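Local coordinates for protein arginase (Glaciozyma antarctica, PDB 5YNL) that probably hydrolyses L-arginine to L-ornithine and urea, as a cold-adapted arginase from a psychrophilic yeast, at residues Gly59-Pro64 with Gln146-Leu151. Numbering follows the deposited sequence.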
loop_
_atom_site.group_PDB
_atom_site.type_symbol
_atom_site.label_atom_id
_atom_site.label_comp_id
_atom_site.label_asym_id
_atom_site.label_seq_id
_atom_site.Cartn_x
_atom_site.Cartn_y
_atom_site.Cartn_z
ATOM N N GLY A 59 -7.049 -4.447 -11.554
ATOM C CA GLY A 59 -5.891 -5.271 -11.839
ATOM C C GLY A 59 -5.515 -6.038 -10.589
ATOM O O GLY A 59 -5.492 -5.480 -9.482
ATOM N N ILE A 60 -5.226 -7.320 -10.744
ATOM C CA ILE A 60 -4.888 -8.119 -9.582
ATOM C C ILE A 60 -3.504 -8.727 -9.736
ATOM O O ILE A 60 -3.259 -9.499 -10.675
ATOM C CB ILE A 60 -5.955 -9.211 -9.318
ATOM C CG1 ILE A 60 -7.252 -8.557 -8.827
ATOM C CG2 ILE A 60 -5.455 -10.221 -8.288
ATOM C CD1 ILE A 60 -8.345 -9.528 -8.541
ATOM N N VAL A 61 -2.591 -8.362 -8.832
ATOM C CA VAL A 61 -1.279 -9.006 -8.825
ATOM C C VAL A 61 -0.953 -9.573 -7.443
ATOM O O VAL A 61 -0.887 -8.844 -6.446
ATOM C CB VAL A 61 -0.116 -8.123 -9.447
ATOM C CG1 VAL A 61 -0.662 -6.958 -10.297
ATOM C CG2 VAL A 61 0.854 -7.621 -8.402
ATOM N N GLY A 62 -0.807 -10.895 -7.381
ATOM C CA GLY A 62 -0.452 -11.543 -6.135
ATOM C C GLY A 62 1.023 -11.873 -6.121
ATOM O O GLY A 62 1.578 -12.297 -7.137
ATOM N N CYS A 63 1.664 -11.663 -4.976
ATOM C CA CYS A 63 3.045 -12.081 -4.781
ATOM C C CYS A 63 3.266 -12.656 -3.381
ATOM O O CYS A 63 3.322 -11.913 -2.396
ATOM C CB CYS A 63 4.007 -10.925 -5.036
ATOM S SG CYS A 63 5.669 -11.225 -4.364
ATOM N N PRO A 64 3.406 -13.984 -3.297
ATOM C CA PRO A 64 3.491 -14.735 -2.038
ATOM C C PRO A 64 4.826 -14.595 -1.299
ATOM O O PRO A 64 5.098 -15.424 -0.428
ATOM C CB PRO A 64 3.335 -16.198 -2.483
ATOM C CG PRO A 64 2.928 -16.160 -3.925
ATOM C CD PRO A 64 3.450 -14.870 -4.469
ATOM N N GLN A 146 -6.320 0.740 -15.064
ATOM C CA GLN A 146 -6.806 -0.184 -14.057
ATOM C C GLN A 146 -6.507 0.342 -12.660
ATOM O O GLN A 146 -5.637 1.196 -12.476
ATOM C CB GLN A 146 -6.183 -1.560 -14.257
ATOM C CG GLN A 146 -6.517 -2.177 -15.589
ATOM C CD GLN A 146 -6.145 -3.631 -15.636
ATOM O OE1 GLN A 146 -5.425 -4.120 -14.774
ATOM N NE2 GLN A 146 -6.637 -4.336 -16.642
ATOM N N LEU A 147 -7.250 -0.147 -11.674
ATOM C CA LEU A 147 -6.864 0.057 -10.281
ATOM C C LEU A 147 -6.128 -1.228 -9.917
ATOM O O LEU A 147 -6.731 -2.291 -9.952
ATOM C CB LEU A 147 -8.111 0.239 -9.406
ATOM C CG LEU A 147 -7.998 0.951 -8.053
ATOM C CD1 LEU A 147 -9.389 1.267 -7.542
ATOM C CD2 LEU A 147 -7.231 0.093 -7.049
ATOM N N THR A 148 -4.830 -1.151 -9.629
ATOM C CA THR A 148 -4.038 -2.360 -9.368
ATOM C C THR A 148 -4.115 -2.767 -7.894
ATOM O O THR A 148 -3.623 -2.051 -7.002
ATOM C CB THR A 148 -2.575 -2.162 -9.742
ATOM O OG1 THR A 148 -2.506 -1.524 -11.026
ATOM C CG2 THR A 148 -1.838 -3.497 -9.761
ATOM N N VAL A 149 -4.740 -3.909 -7.642
ATOM C CA VAL A 149 -4.817 -4.458 -6.296
ATOM C C VAL A 149 -3.644 -5.418 -6.115
ATOM O O VAL A 149 -3.641 -6.505 -6.701
ATOM C CB VAL A 149 -6.163 -5.203 -6.052
ATOM C CG1 VAL A 149 -6.236 -5.752 -4.629
ATOM C CG2 VAL A 149 -7.359 -4.273 -6.328
ATOM N N THR A 150 -2.637 -5.024 -5.333
ATOM C CA THR A 150 -1.538 -5.949 -5.061
ATOM C C THR A 150 -1.789 -6.700 -3.766
ATOM O O THR A 150 -1.917 -6.098 -2.674
ATOM C CB THR A 150 -0.152 -5.300 -5.023
ATOM O OG1 THR A 150 0.007 -4.429 -6.146
ATOM C CG2 THR A 150 0.918 -6.379 -5.087
ATOM N N LEU A 151 -1.881 -8.024 -3.911
ATOM C CA LEU A 151 -2.115 -8.914 -2.793
ATOM C C LEU A 151 -0.764 -9.445 -2.396
ATOM O O LEU A 151 -0.140 -10.221 -3.132
ATOM C CB LEU A 151 -3.046 -10.059 -3.188
ATOM C CG LEU A 151 -4.443 -9.582 -3.565
ATOM C CD1 LEU A 151 -5.386 -10.764 -3.816
ATOM C CD2 LEU A 151 -4.994 -8.632 -2.484
#
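The Gln146 side-chain amide meets Gly59 with its oxygen end, OE1 lying 3.2 Å from Gly59 CA. OE1 is also hydrogen-bonded to His141 ND1 and NE2 to Asp98 OD2, which together hold the amide's rotation. Beyond it the two strands run parallel, with axes 20° apart. Five backbone hydrogen bonds join them. They run from Gly59 N to Leu147 O (2.7 Å) at one end to Cys63 N to Leu151 O (3.0 Å) at the other. Each intervening carbonyl, from Gly59 to Val149 to Val61, also accepts one N-H.

On one face of the sheet, Val61 straddles two threonines. Its CG1 touches Thr148 CG2 at 3.7 Å, and its CG2 touches Thr150 CG2 at 3.5 Å. In both threonines chi1 is near -45°, which puts CG2 anti to the backbone N and brings the methyl to the valine. Thr150 OG1 is hydrogen-bonded to Thr161 OG1. Helix 124-142 packs on this face. The other face carries Ile60, Val149 and Leu151, with Ile60 and Leu151 packing on helix 86-92. These are two neighbouring strands of the eight-stranded parallel sheet, flanked by helices on both faces, of the arginase alpha/beta fold.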